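Local coordinates for acyl-coenzyme A oxidase acox-1.2 (Caenorhabditis elegans, PDB 5K3J), which catalyses the FAD-dependent first step of peroxisomal beta-oxidation of ascaroside pheromone side chains, desaturating a five-carbon omega side chain as its CoA thioester, at residues A[294-305]-A[349-360]; A[386-394]-A[428-439]. All coordinates share one frame; numbering follows the deposited sequence.

Interactions 1 and 2 both lie in the helical C-alpha1 region of the acyl-CoA oxidase, their centres about 14 Å apart, and touch each other directly. Q300 CB packs on V392 CG1 at 3.4 Å, M296 CE meets G428 O at 3.6 Å, and T359 CG2 rests on L388 CD2 at 3.7 Å. The two contacts converge on the ascaroside-CoA: its hydroxyl O01 bonds to E299 from interaction 1 and to the Y431 hydroxyl from interaction 2. ATP belongs to the second contact, lying against S390 and H394, whereas the F352 side chain of interaction 1 stays about 10 Å from it. FAD is likewise held by residues of 428-439.

Interaction 1 of 2, residues A[294-305]-A[349-360]; sequences SQMAMEQGLFLA and AYAFIFTGFETI. With 6QA (~{S}-[2-[3-[[(2~{R})-4-[[[(2~{R},3~{S},4~{R},5~{R})-5-(6-aminopurin-9-yl)-4-oxidanyl-3-phosphonooxy-oxolan-2-yl]methoxy-oxidanyl-phosphoryl]oxy-oxidanyl-phosphoryl]oxy-3,3-dimethyl-2-oxidanyl-butanoyl]amino]propanoylamino]ethyl] 5-[(2~{R},3~{R},5~{R},6~{S})-6-methyl-3,5-bis(oxidanyl)oxan-2-yl]oxypentanethioate), chain E.
M298 covers one face of the F357 ring with its methyl: CE stands over the ring centre, 3.4 Å from the centroid, in a CH-pi contact, while SD lies farther off above the same face, a Met-aromatic pair. The F352 ring is instead met at its edge, near its plane, by Q300 O and by G301 CA. M298 reaches F357 because its CG is anti to the backbone N (chi1 172°) and the chain then bends twice, dropping it as a knob among I353, G356, F357 and I360; on the way SD touches I353 CG2 at 3.6 Å. The helices run nearly antiparallel, at 156° with axes 7.0 Å apart, and G301 and G356 let the backbones come this close. At one end T359 OG1 donates to S294 O at 2.9 Å, in the carbonyl plane on a lone pair, at a C=O...donor angle of 132°. On the side turned from helix 343-363, E299 OE1 accepts from the ascaroside hydroxyl O01 at 2.9 Å. An alanine in place of E299 is likely to leave that hydroxyl without its carboxylate acceptor and weaken recognition of the sugar. The chemistry thus divides by side: an apolar interface carrying a single hydrogen bond between the segments backs a helix whose other side offers the carboxylate important for binding this ascaroside-CoA and hence for specificity.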
loop_
_atom_site.group_PDB
_atom_site.type_symbol
_atom_site.label_atom_id
_atom_site.label_comp_id
_atom_site.label_asym_id
_atom_site.label_seq_id
_atom_site.Cartn_x
_atom_site.Cartn_y
_atom_site.Cartn_z
ATOM N N SER A 294 -14.712 -15.643 7.439
ATOM C CA SER A 294 -15.679 -16.094 6.449
ATOM C C SER A 294 -16.285 -14.904 5.710
ATOM O O SER A 294 -16.594 -14.985 4.522
ATOM C CB SER A 294 -16.784 -16.922 7.113
ATOM O OG SER A 294 -17.446 -16.177 8.124
ATOM N N GLN A 295 -16.421 -13.790 6.420
ATOM C CA GLN A 295 -17.146 -12.634 5.909
ATOM C C GLN A 295 -16.307 -11.709 5.019
ATOM O O GLN A 295 -16.848 -11.031 4.147
ATOM C CB GLN A 295 -17.733 -11.851 7.093
ATOM C CG GLN A 295 -18.430 -10.549 6.745
ATOM C CD GLN A 295 -17.567 -9.337 7.039
ATOM O OE1 GLN A 295 -16.368 -9.462 7.291
ATOM N NE2 GLN A 295 -18.177 -8.157 7.019
ATOM N N MET A 296 -14.993 -11.689 5.210
ATOM C CA MET A 296 -14.180 -10.674 4.535
ATOM C C MET A 296 -13.832 -10.991 3.083
ATOM O O MET A 296 -13.232 -10.171 2.404
ATOM C CB MET A 296 -12.893 -10.404 5.323
ATOM C CG MET A 296 -12.282 -11.612 5.999
ATOM S SD MET A 296 -10.947 -11.106 7.103
ATOM C CE MET A 296 -9.894 -10.238 5.947
ATOM N N ALA A 297 -14.210 -12.166 2.595
ATOM C CA ALA A 297 -14.126 -12.403 1.160
ATOM C C ALA A 297 -15.148 -11.495 0.483
ATOM O O ALA A 297 -14.872 -10.876 -0.546
ATOM C CB ALA A 297 -14.378 -13.863 0.816
ATOM N N MET A 298 -16.326 -11.414 1.094
ATOM C CA MET A 298 -17.383 -10.509 0.670
ATOM C C MET A 298 -16.948 -9.054 0.802
ATOM O O MET A 298 -17.076 -8.270 -0.138
ATOM C CB MET A 298 -18.636 -10.755 1.503
ATOM C CG MET A 298 -19.737 -9.740 1.288
ATOM S SD MET A 298 -20.484 -9.881 -0.338
ATOM C CE MET A 298 -21.175 -11.527 -0.222
ATOM N N GLU A 299 -16.431 -8.709 1.978
ATOM C CA GLU A 299 -16.096 -7.329 2.321
ATOM C C GLU A 299 -14.849 -6.824 1.590
ATOM O O GLU A 299 -14.803 -5.673 1.147
ATOM C CB GLU A 299 -15.893 -7.203 3.828
ATOM C CG GLU A 299 -15.624 -5.791 4.305
ATOM C CD GLU A 299 -15.245 -5.738 5.770
ATOM O OE1 GLU A 299 -14.623 -6.706 6.256
ATOM O OE2 GLU A 299 -15.568 -4.731 6.437
ATOM N N GLN A 300 -13.835 -7.678 1.466
ATOM C CA GLN A 300 -12.650 -7.316 0.704
ATOM C C GLN A 300 -12.934 -7.496 -0.779
ATOM O O GLN A 300 -12.066 -7.270 -1.619
ATOM C CB GLN A 300 -11.434 -8.144 1.136
ATOM C CG GLN A 300 -10.997 -7.967 2.573
ATOM C CD GLN A 300 -10.001 -6.847 2.747
ATOM O OE1 GLN A 300 -9.278 -6.494 1.818
ATOM N NE2 GLN A 300 -9.954 -6.282 3.945
ATOM N N GLY A 301 -14.165 -7.882 -1.093
ATOM C CA GLY A 301 -14.643 -7.861 -2.459
ATOM C C GLY A 301 -15.300 -6.527 -2.768
ATOM O O GLY A 301 -15.254 -6.053 -3.904
ATOM N N LEU A 302 -15.874 -5.896 -1.745
ATOM C CA LEU A 302 -16.630 -4.655 -1.929
ATOM C C LEU A 302 -15.762 -3.389 -1.868
ATOM O O LEU A 302 -15.966 -2.476 -2.669
ATOM C CB LEU A 302 -17.759 -4.568 -0.899
ATOM C CG LEU A 302 -18.923 -5.528 -1.164
ATOM C CD1 LEU A 302 -19.908 -5.571 -0.002
ATOM C CD2 LEU A 302 -19.638 -5.145 -2.453
ATOM N N PHE A 303 -14.817 -3.327 -0.929
ATOM C CA PHE A 303 -13.806 -2.265 -0.911
ATOM C C PHE A 303 -13.160 -2.114 -2.287
ATOM O O PHE A 303 -13.000 -1.009 -2.805
ATOM C CB PHE A 303 -12.704 -2.576 0.098
ATOM C CG PHE A 303 -13.107 -2.431 1.534
ATOM C CD1 PHE A 303 -13.827 -1.335 1.980
ATOM C CD2 PHE A 303 -12.729 -3.398 2.452
ATOM C CE1 PHE A 303 -14.166 -1.219 3.323
ATOM C CE2 PHE A 303 -13.067 -3.288 3.786
ATOM C CZ PHE A 303 -13.788 -2.194 4.221
ATOM N N LEU A 304 -12.769 -3.253 -2.851
ATOM C CA LEU A 304 -12.094 -3.318 -4.139
ATOM C C LEU A 304 -13.012 -2.815 -5.239
ATOM O O LEU A 304 -12.577 -2.093 -6.133
ATOM C CB LEU A 304 -11.646 -4.750 -4.436
ATOM C CG LEU A 304 -10.831 -4.992 -5.701
ATOM C CD1 LEU A 304 -9.718 -3.972 -5.791
ATOM C CD2 LEU A 304 -10.265 -6.403 -5.692
ATOM N N ALA A 305 -14.282 -3.199 -5.175
ATOM C CA ALA A 305 -15.266 -2.681 -6.110
ATOM C C ALA A 305 -15.373 -1.164 -5.968
ATOM O O ALA A 305 -15.463 -0.443 -6.959
ATOM C CB ALA A 305 -16.607 -3.340 -5.876
ATOM N N ALA A 349 -13.102 -8.773 -7.825
ATOM C CA ALA A 349 -14.119 -8.190 -6.957
ATOM C C ALA A 349 -15.409 -9.001 -7.011
ATOM O O ALA A 349 -16.021 -9.281 -5.979
ATOM C CB ALA A 349 -14.385 -6.751 -7.344
ATOM N N TYR A 350 -15.818 -9.369 -8.223
ATOM C CA TYR A 350 -16.964 -10.247 -8.415
ATOM C C TYR A 350 -16.680 -11.642 -7.872
ATOM O O TYR A 350 -17.497 -12.213 -7.151
ATOM C CB TYR A 350 -17.339 -10.330 -9.897
ATOM C CG TYR A 350 -18.145 -9.153 -10.397
ATOM C CD1 TYR A 350 -17.531 -8.095 -11.049
ATOM C CD2 TYR A 350 -19.519 -9.100 -10.214
ATOM C CE1 TYR A 350 -18.261 -7.015 -11.508
ATOM C CE2 TYR A 350 -20.261 -8.026 -10.668
ATOM C CZ TYR A 350 -19.625 -6.985 -11.316
ATOM O OH TYR A 350 -20.354 -5.912 -11.771
ATOM N N ALA A 351 -15.514 -12.180 -8.219
ATOM C CA ALA A 351 -15.140 -13.534 -7.823
ATOM C C ALA A 351 -15.076 -13.674 -6.307
ATOM O O ALA A 351 -15.532 -14.676 -5.751
ATOM C CB ALA A 351 -13.807 -13.920 -8.445
ATOM N N PHE A 352 -14.515 -12.668 -5.643
ATOM C CA PHE A 352 -14.387 -12.693 -4.187
ATOM C C PHE A 352 -15.758 -12.671 -3.514
ATOM O O PHE A 352 -16.008 -13.416 -2.568
ATOM C CB PHE A 352 -13.553 -11.509 -3.676
ATOM C CG PHE A 352 -12.111 -11.538 -4.103
ATOM C CD1 PHE A 352 -11.565 -12.669 -4.684
ATOM C CD2 PHE A 352 -11.301 -10.428 -3.918
ATOM C CE1 PHE A 352 -10.244 -12.693 -5.078
ATOM C CE2 PHE A 352 -9.980 -10.446 -4.310
ATOM C CZ PHE A 352 -9.451 -11.580 -4.891
ATOM N N ILE A 353 -16.637 -11.806 -4.012
ATOM C CA ILE A 353 -17.959 -11.605 -3.422
ATOM C C ILE A 353 -18.809 -12.873 -3.494
ATOM O O ILE A 353 -19.478 -13.236 -2.523
ATOM C CB ILE A 353 -18.694 -10.436 -4.112
ATOM C CG1 ILE A 353 -18.109 -9.105 -3.637
ATOM C CG2 ILE A 353 -20.192 -10.479 -3.831
ATOM C CD1 ILE A 353 -18.559 -7.915 -4.451
ATOM N N PHE A 354 -18.764 -13.552 -4.636
ATOM C CA PHE A 354 -19.495 -14.805 -4.806
ATOM C C PHE A 354 -18.881 -15.895 -3.940
ATOM O O PHE A 354 -19.585 -16.753 -3.406
ATOM C CB PHE A 354 -19.501 -15.231 -6.274
ATOM C CG PHE A 354 -20.170 -14.243 -7.184
ATOM C CD1 PHE A 354 -21.256 -13.510 -6.744
ATOM C CD2 PHE A 354 -19.708 -14.037 -8.475
ATOM C CE1 PHE A 354 -21.872 -12.597 -7.568
ATOM C CE2 PHE A 354 -20.321 -13.123 -9.307
ATOM C CZ PHE A 354 -21.406 -12.401 -8.851
ATOM N N THR A 355 -17.561 -15.855 -3.812
ATOM C CA THR A 355 -16.849 -16.744 -2.908
ATOM C C THR A 355 -17.250 -16.423 -1.472
ATOM O O THR A 355 -17.305 -17.305 -0.614
ATOM C CB THR A 355 -15.320 -16.613 -3.083
ATOM O OG1 THR A 355 -14.971 -16.860 -4.451
ATOM C CG2 THR A 355 -14.576 -17.596 -2.193
ATOM N N GLY A 356 -17.542 -15.148 -1.227
ATOM C CA GLY A 356 -17.969 -14.692 0.081
ATOM C C GLY A 356 -19.347 -15.197 0.470
ATOM O O GLY A 356 -19.578 -15.533 1.631
ATOM N N PHE A 357 -20.262 -15.253 -0.497
ATOM C CA PHE A 357 -21.620 -15.735 -0.243
ATOM C C PHE A 357 -21.634 -17.175 0.252
ATOM O O PHE A 357 -22.417 -17.522 1.137
ATOM C CB PHE A 357 -22.492 -15.626 -1.500
ATOM C CG PHE A 357 -23.153 -14.290 -1.665
ATOM C CD1 PHE A 357 -24.049 -13.832 -0.715
ATOM C CD2 PHE A 357 -22.891 -13.500 -2.767
ATOM C CE1 PHE A 357 -24.658 -12.611 -0.854
ATOM C CE2 PHE A 357 -23.503 -12.276 -2.907
ATOM C CZ PHE A 357 -24.384 -11.832 -1.953
ATOM N N GLU A 358 -20.775 -18.011 -0.320
ATOM C CA GLU A 358 -20.710 -19.413 0.076
ATOM C C GLU A 358 -20.210 -19.573 1.511
ATOM O O GLU A 358 -20.836 -20.263 2.313
ATOM C CB GLU A 358 -19.815 -20.203 -0.880
ATOM C CG GLU A 358 -20.375 -20.366 -2.281
ATOM C CD GLU A 358 -19.629 -21.417 -3.082
ATOM O OE1 GLU A 358 -18.793 -22.134 -2.490
ATOM O OE2 GLU A 358 -19.874 -21.526 -4.302
ATOM N N THR A 359 -19.093 -18.927 1.834
ATOM C CA THR A 359 -18.481 -19.088 3.150
ATOM C C THR A 359 -19.250 -18.353 4.247
ATOM O O THR A 359 -19.160 -18.713 5.421
ATOM C CB THR A 359 -17.015 -18.615 3.155
ATOM O OG1 THR A 359 -16.950 -17.237 2.771
ATOM C CG2 THR A 359 -16.185 -19.452 2.190
ATOM N N ILE A 360 -20.008 -17.329 3.870
ATOM C CA ILE A 360 -20.874 -16.650 4.829
ATOM C C ILE A 360 -21.993 -17.586 5.263
ATOM O O ILE A 360 -22.325 -17.671 6.446
ATOM C CB ILE A 360 -21.476 -15.351 4.243
ATOM C CG1 ILE A 360 -20.470 -14.203 4.338
ATOM C CG2 ILE A 360 -22.755 -14.957 4.973
ATOM C CD1 ILE A 360 -20.909 -12.951 3.605
HETATM P P26 6QA E . -3.641 -21.731 19.272
HETATM P P29 6QA E . -3.075 -24.692 19.395
HETATM P P50 6QA E . -3.029 -28.940 13.810
HETATM O O01 6QA E . -13.265 -5.562 8.555
HETATM C C02 6QA E . -13.746 -6.177 9.771
HETATM C C03 6QA E . -12.865 -5.526 10.849
HETATM O O04 6QA E . -12.955 -6.176 12.033
HETATM C C05 6QA E . -12.213 -7.349 12.141
HETATM C C06 6QA E . -11.223 -7.178 13.327
HETATM C C07 6QA E . -11.011 -8.571 13.963
HETATM C C08 6QA E . -10.569 -8.387 15.413
HETATM C C09 6QA E . -9.265 -9.025 15.654
HETATM S S10 6QA E . -9.255 -10.169 17.128
HETATM C C11 6QA E . -8.609 -11.826 16.771
HETATM C C12 6QA E . -7.826 -11.965 15.499
HETATM N N13 6QA E . -6.610 -12.616 15.811
HETATM C C14 6QA E . -6.288 -13.920 15.268
HETATM C C15 6QA E . -4.922 -14.607 15.625
HETATM C C16 6QA E . -5.248 -15.991 16.279
HETATM N N17 6QA E . -4.406 -17.068 15.722
HETATM C C18 6QA E . -4.198 -18.267 16.545
HETATM C C19 6QA E . -3.335 -19.400 15.996
HETATM O O20 6QA E . -2.734 -18.984 14.791
HETATM C C21 6QA E . -4.174 -20.684 15.734
HETATM C C22 6QA E . -3.073 -21.761 15.333
HETATM C C23 6QA E . -5.222 -20.392 14.610
HETATM C C24 6QA E . -4.940 -21.228 16.936
HETATM O O25 6QA E . -4.137 -22.123 17.732
HETATM O O27 6QA E . -2.714 -20.506 19.309
HETATM O O28 6QA E . -2.826 -23.111 19.857
HETATM O O30 6QA E . -3.749 -25.403 20.574
HETATM O O31 6QA E . -3.998 -24.723 17.991
HETATM C C32 6QA E . -3.568 -25.359 16.847
HETATM C C33 6QA E . -4.381 -26.717 16.735
HETATM O O34 6QA E . -5.612 -26.536 17.026
HETATM C C35 6QA E . -6.532 -26.776 15.706
HETATM N N36 6QA E . -7.366 -25.582 15.491
HETATM C C37 6QA E . -6.955 -24.313 15.568
HETATM N N38 6QA E . -7.959 -23.468 15.331
HETATM C C39 6QA E . -9.077 -24.213 15.093
HETATM C C40 6QA E . -8.710 -25.555 15.200
HETATM N N41 6QA E . -9.652 -26.518 15.011
HETATM C C42 6QA E . -10.907 -26.174 14.720
HETATM N N43 6QA E . -11.300 -24.888 14.613
HETATM C C44 6QA E . -10.431 -23.892 14.790
HETATM N N45 6QA E . -10.858 -22.494 14.674
HETATM C C46 6QA E . -5.742 -27.022 14.707
HETATM O O47 6QA E . -6.143 -28.295 14.024
HETATM C C48 6QA E . -4.330 -27.174 15.266
HETATM O O49 6QA E . -3.885 -28.489 15.191
HETATM O O51 6QA E . -1.627 -29.297 14.205
HETATM O O52 6QA E . -3.011 -27.778 12.803
HETATM O O53 6QA E . -3.716 -30.107 13.156
HETATM O O54 6QA E . -1.743 -25.340 19.112
HETATM O O55 6QA E . -4.848 -21.468 20.153
HETATM O O56 6QA E . -4.686 -18.340 17.634
HETATM O O57 6QA E . -7.041 -14.497 14.557
HETATM O O58 6QA E . -8.336 -8.740 14.908
HETATM O O59 6QA E . -13.255 -4.145 11.081
HETATM C C60 6QA E . -14.636 -4.018 11.439
HETATM C C61 6QA E . -14.792 -2.540 11.717
HETATM C C62 6QA E . -15.550 -4.575 10.316
HETATM C C63 6QA E . -15.194 -5.953 9.948
HETATM O O64 6QA E . -16.943 -4.572 10.787
#

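Interaction 2 of 2, residues A[386-394]-A[428-439]; sequences SGLKSVVAH and GCTYAGENMVML. Unlike the reference sequence in segment 428-439: A432 (reference Glu). With ATP (adenosine-5'-triphosphate), chain D.
K389 sends its ammonium into the turn between G428 and G433, a closely packed part of this contact. NZ donates to G428 O at 2.7 Å, to G433 O in the carbonyl plane at a modelled distance that is doubtfully short, and weakly to Y431 O at 3.0 Å, so that one buried lysine ties together three carbonyls of the loop that carries the substrate-binding residues Y431 and A432. Its CG sits between the backbone N and the carbonyl carbon (chi1 66°), and bends at the next two torsions turn the chain toward the loop, with CD passing A432 O. A432 is a changed residue in this structure, standing where the natural sequence has the glutamate predicted to be the proton acceptor; its backbone N hydrogen-bonds to the thioester oxygen O58 of the ascaroside-CoA.

Next along the helix, S390 OG lies 3.1 Å from N435 O and 3.2 Å from S386 O, two acceptors for one proton, while M438 CB packs on S386 O. The apolar end is slacker: V391 CG2 and L439 CD2 meet at only 4.2 Å. H394 has little contact with 428-439; its partly exposed side chain leads away to the ATP, whose adenine lies over one face of the ring, with C5 3.6 Å above its plane; ATP N6 also donates weakly to S390 O.

E434 is the N-cap of helix 435-450, OE1 accepting from M436 N and from the FAD ribose, and OE2 forming a salt bridge with R341 of the second subunit. Helices 386-394 and 435-439 cross at 140°; helix 287-315 covers the K389 and M438 side, helix 343-363 backs L388 and V392, and helix 520-543 packs on V391 and L439.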
loop_
_atom_site.group_PDB
_atom_site.type_symbol
_atom_site.label_atom_id
_atom_site.label_comp_id
_atom_site.label_asym_id
_atom_site.label_seq_id
_atom_site.Cartn_x
_atom_site.Cartn_y
_atom_site.Cartn_z
ATOM N N SER A 386 -9.153 -19.565 6.504
ATOM C CA SER A 386 -7.824 -19.169 6.955
ATOM C C SER A 386 -7.012 -18.605 5.801
ATOM O O SER A 386 -6.421 -17.529 5.903
ATOM C CB SER A 386 -7.090 -20.351 7.578
ATOM O OG SER A 386 -7.738 -20.770 8.766
ATOM N N GLY A 387 -6.987 -19.344 4.699
ATOM C CA GLY A 387 -6.266 -18.911 3.519
ATOM C C GLY A 387 -7.077 -17.934 2.696
ATOM O O GLY A 387 -6.519 -17.065 2.028
ATOM N N LEU A 388 -8.397 -18.079 2.743
ATOM C CA LEU A 388 -9.284 -17.241 1.948
ATOM C C LEU A 388 -9.142 -15.765 2.321
ATOM O O LEU A 388 -9.083 -14.909 1.442
ATOM C CB LEU A 388 -10.738 -17.684 2.111
ATOM C CG LEU A 388 -11.693 -17.213 1.015
ATOM C CD1 LEU A 388 -11.202 -17.692 -0.335
ATOM C CD2 LEU A 388 -13.110 -17.703 1.272
ATOM N N LYS A 389 -9.077 -15.462 3.615
ATOM C CA LYS A 389 -8.940 -14.074 4.045
ATOM C C LYS A 389 -7.551 -13.532 3.713
ATOM O O LYS A 389 -7.392 -12.348 3.437
ATOM C CB LYS A 389 -9.227 -13.944 5.544
ATOM C CG LYS A 389 -8.213 -14.634 6.442
ATOM C CD LYS A 389 -7.703 -13.692 7.527
ATOM C CE LYS A 389 -6.593 -12.781 7.014
ATOM N NZ LYS A 389 -6.148 -11.793 8.040
ATOM N N SER A 390 -6.553 -14.407 3.728
ATOM C CA SER A 390 -5.180 -13.998 3.464
ATOM C C SER A 390 -4.970 -13.630 1.997
ATOM O O SER A 390 -4.511 -12.531 1.686
ATOM C CB SER A 390 -4.207 -15.103 3.872
ATOM O OG SER A 390 -4.237 -15.300 5.274
ATOM N N VAL A 391 -5.311 -14.553 1.102
ATOM C CA VAL A 391 -5.153 -14.329 -0.334
ATOM C C VAL A 391 -6.013 -13.164 -0.811
ATOM O O VAL A 391 -5.549 -12.308 -1.569
ATOM C CB VAL A 391 -5.507 -15.590 -1.146
ATOM C CG1 VAL A 391 -5.644 -15.261 -2.627
ATOM C CG2 VAL A 391 -4.455 -16.665 -0.937
ATOM N N VAL A 392 -7.263 -13.130 -0.356
ATOM C CA VAL A 392 -8.202 -12.095 -0.762
ATOM C C VAL A 392 -7.728 -10.709 -0.332
ATOM O O VAL A 392 -7.645 -9.805 -1.157
ATOM C CB VAL A 392 -9.608 -12.366 -0.194
ATOM C CG1 VAL A 392 -10.425 -11.106 -0.184
ATOM C CG2 VAL A 392 -10.312 -13.445 -1.009
ATOM N N ALA A 393 -7.401 -10.549 0.948
ATOM C CA ALA A 393 -6.946 -9.258 1.467
ATOM C C ALA A 393 -5.657 -8.798 0.788
ATOM O O ALA A 393 -5.467 -7.604 0.537
ATOM C CB ALA A 393 -6.746 -9.324 2.977
ATOM N N HIS A 394 -4.778 -9.752 0.497
ATOM C CA HIS A 394 -3.503 -9.457 -0.146
ATOM C C HIS A 394 -3.703 -8.995 -1.583
ATOM O O HIS A 394 -3.141 -7.984 -2.002
ATOM C CB HIS A 394 -2.596 -10.686 -0.104
ATOM C CG HIS A 394 -1.347 -10.549 -0.919
ATOM N ND1 HIS A 394 -0.344 -9.660 -0.604
ATOM C CD2 HIS A 394 -0.939 -11.197 -2.037
ATOM C CE1 HIS A 394 0.628 -9.762 -1.493
ATOM N NE2 HIS A 394 0.292 -10.686 -2.373
ATOM N N GLY A 428 -6.804 -5.807 6.800
ATOM C CA GLY A 428 -7.306 -7.166 6.694
ATOM C C GLY A 428 -6.215 -8.203 6.521
ATOM O O GLY A 428 -6.432 -9.398 6.739
ATOM N N CYS A 429 -5.035 -7.741 6.124
ATOM C CA CYS A 429 -3.870 -8.600 6.016
ATOM C C CYS A 429 -3.234 -8.844 7.382
ATOM O O CYS A 429 -2.260 -9.590 7.496
ATOM C CB CYS A 429 -2.841 -7.982 5.072
ATOM S SG CYS A 429 -3.329 -7.934 3.332
ATOM N N THR A 430 -3.781 -8.210 8.416
ATOM C CA THR A 430 -3.196 -8.293 9.747
ATOM C C THR A 430 -4.226 -8.716 10.790
ATOM O O THR A 430 -4.039 -9.725 11.469
ATOM C CB THR A 430 -2.570 -6.950 10.170
ATOM O OG1 THR A 430 -1.445 -6.657 9.331
ATOM C CG2 THR A 430 -2.114 -7.013 11.621
ATOM N N TYR A 431 -5.313 -7.956 10.919
ATOM C CA TYR A 431 -6.342 -8.299 11.896
ATOM C C TYR A 431 -7.000 -9.611 11.494
ATOM O O TYR A 431 -6.848 -10.056 10.357
ATOM C CB TYR A 431 -7.389 -7.174 12.047
ATOM C CG TYR A 431 -8.248 -6.860 10.826
ATOM C CD1 TYR A 431 -9.087 -7.818 10.259
ATOM C CD2 TYR A 431 -8.260 -5.585 10.278
ATOM C CE1 TYR A 431 -9.877 -7.527 9.163
ATOM C CE2 TYR A 431 -9.048 -5.283 9.179
ATOM C CZ TYR A 431 -9.857 -6.256 8.627
ATOM O OH TYR A 431 -10.644 -5.962 7.535
ATOM N N ALA A 432 -7.739 -10.211 12.423
ATOM C CA ALA A 432 -8.402 -11.494 12.198
ATOM C C ALA A 432 -7.415 -12.558 11.718
ATOM O O ALA A 432 -7.771 -13.455 10.954
ATOM C CB ALA A 432 -9.546 -11.337 11.199
ATOM N N GLY A 433 -6.174 -12.455 12.186
ATOM C CA GLY A 433 -5.137 -13.415 11.855
ATOM C C GLY A 433 -4.097 -12.863 10.900
ATOM O O GLY A 433 -4.422 -12.471 9.781
ATOM N N GLU A 434 -2.845 -12.826 11.345
ATOM C CA GLU A 434 -1.733 -12.427 10.485
ATOM C C GLU A 434 -1.686 -13.342 9.258
ATOM O O GLU A 434 -1.744 -14.565 9.393
ATOM C CB GLU A 434 -0.410 -12.475 11.262
ATOM C CG GLU A 434 0.653 -11.495 10.780
ATOM C CD GLU A 434 1.156 -11.805 9.383
ATOM O OE1 GLU A 434 1.578 -12.957 9.147
ATOM O OE2 GLU A 434 1.118 -10.901 8.519
ATOM N N ASN A 435 -1.583 -12.742 8.073
ATOM C CA ASN A 435 -1.725 -13.457 6.800
ATOM C C ASN A 435 -0.811 -14.669 6.634
ATOM O O ASN A 435 -1.259 -15.728 6.192
ATOM C CB ASN A 435 -1.503 -12.492 5.628
ATOM C CG ASN A 435 -2.799 -11.885 5.124
ATOM O OD1 ASN A 435 -2.863 -11.390 4.000
ATOM N ND2 ASN A 435 -3.837 -11.913 5.955
ATOM N N MET A 436 0.465 -14.512 6.978
ATOM C CA MET A 436 1.415 -15.622 6.918
ATOM C C MET A 436 1.011 -16.756 7.854
ATOM O O MET A 436 1.068 -17.928 7.480
ATOM C CB MET A 436 2.831 -15.153 7.263
ATOM C CG MET A 436 3.518 -14.337 6.184
ATOM S SD MET A 436 3.482 -15.123 4.560
ATOM C CE MET A 436 2.283 -14.094 3.719
ATOM N N VAL A 437 0.610 -16.395 9.070
ATOM C CA VAL A 437 0.179 -17.362 10.076
ATOM C C VAL A 437 -1.083 -18.100 9.635
ATOM O O VAL A 437 -1.230 -19.300 9.879
ATOM C CB VAL A 437 -0.079 -16.672 11.434
ATOM C CG1 VAL A 437 -0.650 -17.656 12.442
ATOM C CG2 VAL A 437 1.204 -16.047 11.961
ATOM N N MET A 438 -1.983 -17.379 8.974
ATOM C CA MET A 438 -3.250 -17.948 8.524
ATOM C C MET A 438 -3.059 -18.846 7.306
ATOM O O MET A 438 -3.746 -19.858 7.160
ATOM C CB MET A 438 -4.259 -16.842 8.204
ATOM C CG MET A 438 -4.838 -16.141 9.422
ATOM S SD MET A 438 -5.550 -17.286 10.619
ATOM C CE MET A 438 -4.408 -17.079 11.982
ATOM N N LEU A 439 -2.132 -18.465 6.431
ATOM C CA LEU A 439 -1.777 -19.287 5.278
ATOM C C LEU A 439 -1.145 -20.587 5.758
ATOM O O LEU A 439 -1.304 -21.637 5.136
ATOM C CB LEU A 439 -0.821 -18.542 4.344
ATOM C CG LEU A 439 -1.411 -17.548 3.340
ATOM C CD1 LEU A 439 -0.305 -16.843 2.574
ATOM C CD2 LEU A 439 -2.347 -18.265 2.383
HETATM P PG ATP D . 3.907 -17.590 -5.757
HETATM O O1G ATP D . 3.633 -19.010 -5.325
HETATM O O2G ATP D . 5.375 -17.267 -5.915
HETATM O O3G ATP D . 3.031 -17.103 -6.888
HETATM P PB ATP D . 3.783 -15.144 -4.393
HETATM O O1B ATP D . 2.491 -14.361 -4.449
HETATM O O2B ATP D . 4.899 -14.822 -5.359
HETATM O O3B ATP D . 3.435 -16.715 -4.487
HETATM P PA ATP D . 5.867 -15.472 -2.583
HETATM O O1A ATP D . 5.866 -16.630 -1.611
HETATM O O2A ATP D . 6.590 -15.597 -3.904
HETATM O O3A ATP D . 4.342 -15.060 -2.888
HETATM O "O5'" ATP D . 6.416 -14.164 -1.827
HETATM C "C5'" ATP D . 6.366 -12.886 -2.460
HETATM C "C4'" ATP D . 6.000 -11.878 -1.385
HETATM O "O4'" ATP D . 4.580 -11.718 -1.298
HETATM C "C3'" ATP D . 6.496 -12.375 -0.038
HETATM O "O3'" ATP D . 7.332 -11.384 0.562
HETATM C "C2'" ATP D . 5.247 -12.589 0.791
HETATM O "O2'" ATP D . 5.419 -12.128 2.132
HETATM C "C1'" ATP D . 4.170 -11.793 0.069
HETATM N N9 ATP D . 2.838 -12.443 0.172
HETATM C C8 ATP D . 2.421 -13.493 -0.556
HETATM N N7 ATP D . 1.154 -13.850 -0.230
HETATM C C5 ATP D . 0.735 -13.009 0.731
HETATM C C6 ATP D . -0.504 -12.829 1.525
HETATM N N6 ATP D . -1.580 -13.637 1.350
HETATM N N1 ATP D . -0.522 -11.822 2.427
HETATM C C2 ATP D . 0.538 -11.011 2.610
HETATM N N3 ATP D . 1.691 -11.120 1.929
HETATM C C4 ATP D . 1.848 -12.082 0.992
#